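Local coordinates for hypothetical protein (Parabacteroides distasonis, PDB 4JM1) that is of unknown function but folds into a small alpha/beta domain resembling the prodomain of alpha-lytic protease, at residues A17-A31 and G55-F69. Residues are numbered along the deposited sequence; the frame is centred on the assembly and turned at random.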
loop_
_atom_site.group_PDB
_atom_site.type_symbol
_atom_site.label_atom_id
_atom_site.label_comp_id
_atom_site.label_asym_id
_atom_site.label_seq_id
_atom_site.Cartn_x
_atom_site.Cartn_y
_atom_site.Cartn_z
ATOM N N ALA A 17 -2.939 -5.830 -1.010
ATOM C CA ALA A 17 -1.712 -5.052 -1.151
ATOM C C ALA A 17 -0.802 -5.687 -2.188
ATOM O O ALA A 17 -0.869 -6.894 -2.438
ATOM C CB ALA A 17 -0.973 -4.912 0.214
ATOM N N ALA A 18 0.088 -4.876 -2.754
ATOM C CA ALA A 18 1.049 -5.358 -3.737
ATOM C C ALA A 18 2.198 -4.385 -3.879
ATOM O O ALA A 18 2.002 -3.175 -3.809
ATOM C CB ALA A 18 0.393 -5.553 -5.096
ATOM N N VAL A 19 3.401 -4.913 -4.082
ATOM C CA VAL A 19 4.529 -4.085 -4.538
ATOM C C VAL A 19 4.499 -4.028 -6.055
ATOM O O VAL A 19 4.320 -5.032 -6.745
ATOM C CB VAL A 19 5.872 -4.609 -4.002
ATOM C CG1 VAL A 19 7.091 -3.871 -4.619
ATOM C CG2 VAL A 19 5.917 -4.512 -2.475
ATOM N N THR A 20 4.677 -2.830 -6.577
ATOM C CA THR A 20 4.598 -2.605 -8.015
ATOM C C THR A 20 6.016 -2.495 -8.586
ATOM O O THR A 20 7.014 -2.308 -7.850
ATOM C CB THR A 20 3.746 -1.343 -8.309
ATOM O OG1 THR A 20 4.271 -0.210 -7.603
ATOM C CG2 THR A 20 2.284 -1.558 -7.906
ATOM N N ASP A 21 6.100 -2.620 -9.910
ATOM C CA ASP A 21 7.417 -2.662 -10.566
ATOM C C ASP A 21 8.243 -1.400 -10.347
ATOM O O ASP A 21 9.477 -1.439 -10.323
ATOM C CB ASP A 21 7.272 -2.915 -12.079
ATOM C CG ASP A 21 6.788 -4.335 -12.411
ATOM O OD1 ASP A 21 6.808 -5.238 -11.524
ATOM O OD2 ASP A 21 6.359 -4.532 -13.578
ATOM N N ASN A 22 7.561 -0.279 -10.148
ATOM C CA ASN A 22 8.239 0.991 -9.931
ATOM C C ASN A 22 8.631 1.229 -8.478
ATOM O O ASN A 22 9.097 2.316 -8.139
ATOM C CB ASN A 22 7.381 2.148 -10.465
ATOM C CG ASN A 22 6.075 2.329 -9.706
ATOM O OD1 ASN A 22 5.777 1.592 -8.775
ATOM N ND2 ASN A 22 5.266 3.301 -10.140
ATOM N N GLY A 23 8.454 0.209 -7.621
ATOM C CA GLY A 23 8.990 0.229 -6.267
ATOM C C GLY A 23 8.130 0.723 -5.127
ATOM O O GLY A 23 8.631 0.895 -4.024
ATOM N N PHE A 24 6.847 0.951 -5.385
ATOM C CA PHE A 24 5.931 1.356 -4.325
ATOM C C PHE A 24 5.171 0.157 -3.770
ATOM O O PHE A 24 4.860 -0.798 -4.486
ATOM C CB PHE A 24 4.943 2.426 -4.814
ATOM C CG PHE A 24 5.591 3.763 -5.088
ATOM C CD1 PHE A 24 6.114 4.056 -6.327
ATOM C CD2 PHE A 24 5.688 4.709 -4.110
ATOM C CE1 PHE A 24 6.726 5.287 -6.587
ATOM C CE2 PHE A 24 6.297 5.948 -4.353
ATOM C CZ PHE A 24 6.796 6.237 -5.588
ATOM N N LEU A 25 4.841 0.253 -2.494
ATOM C CA LEU A 25 3.915 -0.692 -1.845
ATOM C C LEU A 25 2.548 -0.034 -1.859
ATOM O O LEU A 25 2.365 1.029 -1.259
ATOM C CB LEU A 25 4.352 -1.018 -0.412
ATOM C CG LEU A 25 3.386 -1.861 0.425
ATOM C CD1 LEU A 25 3.033 -3.184 -0.241
ATOM C CD2 LEU A 25 4.001 -2.080 1.824
ATOM N N VAL A 26 1.624 -0.660 -2.574
ATOM C CA VAL A 26 0.262 -0.170 -2.737
ATOM C C VAL A 26 -0.671 -0.983 -1.838
ATOM O O VAL A 26 -0.646 -2.233 -1.873
ATOM C CB VAL A 26 -0.214 -0.256 -4.183
ATOM C CG1 VAL A 26 -1.658 0.264 -4.306
ATOM C CG2 VAL A 26 0.735 0.521 -5.126
ATOM N N ILE A 27 -1.413 -0.263 -0.999
ATOM C CA ILE A 27 -2.291 -0.855 -0.010
ATOM C C ILE A 27 -3.716 -0.356 -0.233
ATOM O O ILE A 27 -3.960 0.854 -0.217
ATOM C CB ILE A 27 -1.779 -0.560 1.410
ATOM C CG1 ILE A 27 -0.345 -1.158 1.573
ATOM C CG2 ILE A 27 -2.732 -1.118 2.452
ATOM C CD1 ILE A 27 0.378 -0.837 2.850
ATOM N N ALA A 28 -4.636 -1.308 -0.413
ATOM C CA ALA A 28 -6.043 -1.012 -0.691
ATOM C C ALA A 28 -6.856 -1.211 0.590
ATOM O O ALA A 28 -6.815 -2.282 1.197
ATOM C CB ALA A 28 -6.572 -1.905 -1.813
ATOM N N ILE A 29 -7.598 -0.170 0.965
ATOM C CA ILE A 29 -8.447 -0.153 2.149
ATOM C C ILE A 29 -9.907 0.155 1.777
ATOM O O ILE A 29 -10.211 0.649 0.673
ATOM C CB ILE A 29 -7.949 0.901 3.202
ATOM C CG1 ILE A 29 -8.014 2.323 2.624
ATOM C CG2 ILE A 29 -6.538 0.555 3.668
ATOM C CD1 ILE A 29 -7.951 3.401 3.688
ATOM N N ASP A 30 -10.818 -0.183 2.697
ATOM C CA ASP A 30 -12.222 0.161 2.510
ATOM C C ASP A 30 -12.453 1.618 2.949
ATOM O O ASP A 30 -12.932 1.896 4.052
ATOM C CB ASP A 30 -13.117 -0.810 3.284
ATOM C CG ASP A 30 -14.585 -0.669 2.922
ATOM O OD1 ASP A 30 -14.920 -0.043 1.884
ATOM O OD2 ASP A 30 -15.409 -1.202 3.701
ATOM N N ALA A 31 -12.085 2.547 2.079
ATOM C CA ALA A 31 -12.037 3.961 2.423
ATOM C C ALA A 31 -13.419 4.604 2.391
ATOM O O ALA A 31 -14.201 4.363 1.493
ATOM C CB ALA A 31 -11.113 4.700 1.465
ATOM N N GLY A 55 13.900 -1.581 0.069
ATOM C CA GLY A 55 13.838 -1.063 -1.278
ATOM C C GLY A 55 12.576 -0.318 -1.651
ATOM O O GLY A 55 12.382 -0.018 -2.838
ATOM N N LEU A 56 11.703 -0.032 -0.689
ATOM C CA LEU A 56 10.458 0.629 -1.038
ATOM C C LEU A 56 10.725 2.105 -1.278
ATOM O O LEU A 56 11.381 2.759 -0.488
ATOM C CB LEU A 56 9.428 0.495 0.068
ATOM C CG LEU A 56 8.940 -0.911 0.360
ATOM C CD1 LEU A 56 7.946 -0.848 1.533
ATOM C CD2 LEU A 56 8.316 -1.536 -0.863
ATOM N N LYS A 57 10.168 2.626 -2.358
ATOM C CA LYS A 57 10.153 4.075 -2.596
ATOM C C LYS A 57 9.113 4.787 -1.759
ATOM O O LYS A 57 9.219 5.982 -1.507
ATOM C CB LYS A 57 9.904 4.363 -4.071
ATOM C CG LYS A 57 11.089 3.965 -4.914
ATOM C CD LYS A 57 10.925 4.428 -6.323
ATOM C CE LYS A 57 12.112 4.001 -7.141
ATOM N NZ LYS A 57 11.781 4.095 -8.584
ATOM N N GLY A 58 8.086 4.046 -1.330
ATOM C CA GLY A 58 7.049 4.656 -0.543
ATOM C C GLY A 58 5.870 3.711 -0.447
ATOM O O GLY A 58 5.924 2.602 -0.974
ATOM N N VAL A 59 4.823 4.161 0.240
ATOM C CA VAL A 59 3.522 3.499 0.305
ATOM C C VAL A 59 2.480 4.409 -0.329
ATOM O O VAL A 59 2.482 5.642 -0.102
ATOM C CB VAL A 59 3.135 3.175 1.754
ATOM C CG1 VAL A 59 1.610 2.895 1.916
ATOM C CG2 VAL A 59 3.994 2.000 2.231
ATOM N N LEU A 60 1.589 3.778 -1.100
ATOM C CA LEU A 60 0.449 4.427 -1.716
ATOM C C LEU A 60 -0.799 3.754 -1.172
ATOM O O LEU A 60 -0.878 2.520 -1.179
ATOM C CB LEU A 60 0.488 4.340 -3.259
ATOM C CG LEU A 60 1.809 4.803 -3.867
ATOM C CD1 LEU A 60 1.818 4.425 -5.363
ATOM C CD2 LEU A 60 2.068 6.305 -3.626
ATOM N N ILE A 61 -1.775 4.554 -0.735
ATOM C CA ILE A 61 -3.080 4.049 -0.332
ATOM C C ILE A 61 -4.078 4.259 -1.457
ATOM O O ILE A 61 -4.117 5.324 -2.057
ATOM C CB ILE A 61 -3.602 4.724 0.960
ATOM C CG1 ILE A 61 -2.521 4.699 2.068
ATOM C CG2 ILE A 61 -4.954 4.073 1.410
ATOM C CD1 ILE A 61 -2.134 3.334 2.631
ATOM N N VAL A 62 -4.828 3.204 -1.764
ATOM C CA VAL A 62 -5.918 3.269 -2.709
ATOM C C VAL A 62 -7.195 2.678 -2.073
ATOM O O VAL A 62 -7.143 2.012 -1.029
ATOM C CB VAL A 62 -5.563 2.471 -4.028
ATOM C CG1 VAL A 62 -4.332 3.089 -4.750
ATOM C CG2 VAL A 62 -5.400 0.973 -3.792
ATOM N N ASP A 63 -8.344 2.997 -2.684
ATOM C CA ASP A 63 -9.638 2.461 -2.230
ATOM C C ASP A 63 -9.855 1.120 -2.911
ATOM O O ASP A 63 -9.864 1.044 -4.139
ATOM C CB ASP A 63 -10.747 3.457 -2.562
ATOM C CG ASP A 63 -12.107 3.093 -1.957
ATOM O OD1 ASP A 63 -12.327 1.941 -1.512
ATOM O OD2 ASP A 63 -12.959 4.008 -1.916
ATOM N N ILE A 64 -10.060 0.072 -2.104
ATOM C CA ILE A 64 -10.388 -1.259 -2.623
ATOM C C ILE A 64 -11.597 -1.249 -3.591
ATOM O O ILE A 64 -11.682 -2.076 -4.505
ATOM C CB ILE A 64 -10.661 -2.256 -1.457
ATOM C CG1 ILE A 64 -10.659 -3.718 -1.935
ATOM C CG2 ILE A 64 -12.000 -1.918 -0.705
ATOM C CD1 ILE A 64 -9.275 -4.254 -2.342
ATOM N N LYS A 65 -12.492 -0.288 -3.402
ATOM C CA LYS A 65 -13.709 -0.214 -4.206
ATOM C C LYS A 65 -13.487 0.320 -5.609
ATOM O O LYS A 65 -14.392 0.222 -6.453
ATOM C CB LYS A 65 -14.772 0.633 -3.511
ATOM C CG LYS A 65 -15.261 0.029 -2.174
ATOM C CD LYS A 65 -16.338 0.850 -1.513
ATOM C CE LYS A 65 -15.855 2.205 -1.007
ATOM N NZ LYS A 65 -14.681 2.075 -0.046
ATOM N N ASN A 66 -12.326 0.897 -5.899
ATOM C CA ASN A 66 -12.121 1.319 -7.282
ATOM C C ASN A 66 -10.763 1.025 -7.893
ATOM O O ASN A 66 -10.603 1.119 -9.107
ATOM C CB ASN A 66 -12.479 2.789 -7.456
ATOM C CG ASN A 66 -11.637 3.682 -6.600
ATOM O OD1 ASN A 66 -10.392 3.599 -6.650
ATOM N ND2 ASN A 66 -12.274 4.516 -5.804
ATOM N N ALA A 67 -9.822 0.553 -7.110
ATOM C CA ALA A 67 -8.503 0.232 -7.599
ATOM C C ALA A 67 -8.523 -1.041 -8.440
ATOM O O ALA A 67 -9.268 -1.986 -8.124
ATOM C CB ALA A 67 -7.558 0.066 -6.419
ATOM N N LYS A 68 -7.656 -1.094 -9.453
ATOM C CA LYS A 68 -7.484 -2.300 -10.269
ATOM C C LYS A 68 -6.062 -2.802 -10.170
ATOM O O LYS A 68 -5.138 -2.163 -10.663
ATOM C CB LYS A 68 -7.855 -2.014 -11.712
ATOM C CG LYS A 68 -9.308 -1.583 -11.898
ATOM N N PHE A 69 -5.889 -3.948 -9.520
ATOM C CA PHE A 69 -4.572 -4.565 -9.365
ATOM C C PHE A 69 -4.285 -5.352 -10.637
ATOM O O PHE A 69 -5.138 -6.152 -11.090
ATOM C CB PHE A 69 -4.553 -5.520 -8.160
ATOM C CG PHE A 69 -4.497 -4.815 -6.832
ATOM C CD1 PHE A 69 -5.622 -4.222 -6.300
ATOM C CD2 PHE A 69 -3.308 -4.767 -6.106
ATOM C CE1 PHE A 69 -5.573 -3.536 -5.090
ATOM C CE2 PHE A 69 -3.249 -4.070 -4.903
ATOM C CZ PHE A 69 -4.392 -3.496 -4.378
#
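Leu25 and Val59, Val26 and Leu60, Ile27 and Ile61, and Ala28 and Val62 pair as parallel neighbours at the centre of a four-stranded mixed sheet. Strands 24-29 and 58-63 are the two strands of a beta-alpha-beta crossover through helix 38-50. Parallel pairing follows from the ladder: Leu25 N bonds to Gly58 O, Leu60 N to Leu25 O, Ile27 N to Leu60 O and Val62 N to Ile27 O, each with an N-H...O angle of at least 164°. Ile27 and Ile61 face the helix, touching Phe44 and Ala41. On the other face, Val26 CG1 packs against Val62 CG2 at 3.8 Å, and the edge of the Phe69 ring comes up to Ala28 CB, with CZ 3.7 Å from it. At the N-terminal end of both strands, Lys57 CB lies over the centre of the Phe24 ring, a CH-pi contact 13° off the ring normal.

Beyond the ladder, Lys65 closes the other end. From CB the chain leads to CG, 4.1 Å from Asp30 OD1; CD and CE both pass that oxygen at 3.8 Å, CE also nearing Ala31 O, and bends about the last two torsions curl the chain until NZ meets Ala31 O, Asp30 OD1 and Asp63 OD1, with a weak further bond to Asp63 OD2. NZ bonds to Ala31 O at 2.8 Å, forms a salt bridge with Asp30 OD1 at 2.9 Å, and forms a second with Asp63, whose OD1 receives NZ on its syn lone pair at 2.8 Å. With an alanine at Asp63, the Lys65 ammonium would probably lose one of its two carboxylate partners, and the backbone N of Lys65 its Asx-turn acceptor. Asp63 OD1 also accepts from Lys65 N, which approaches from above the carboxylate plane at 2.9 Å.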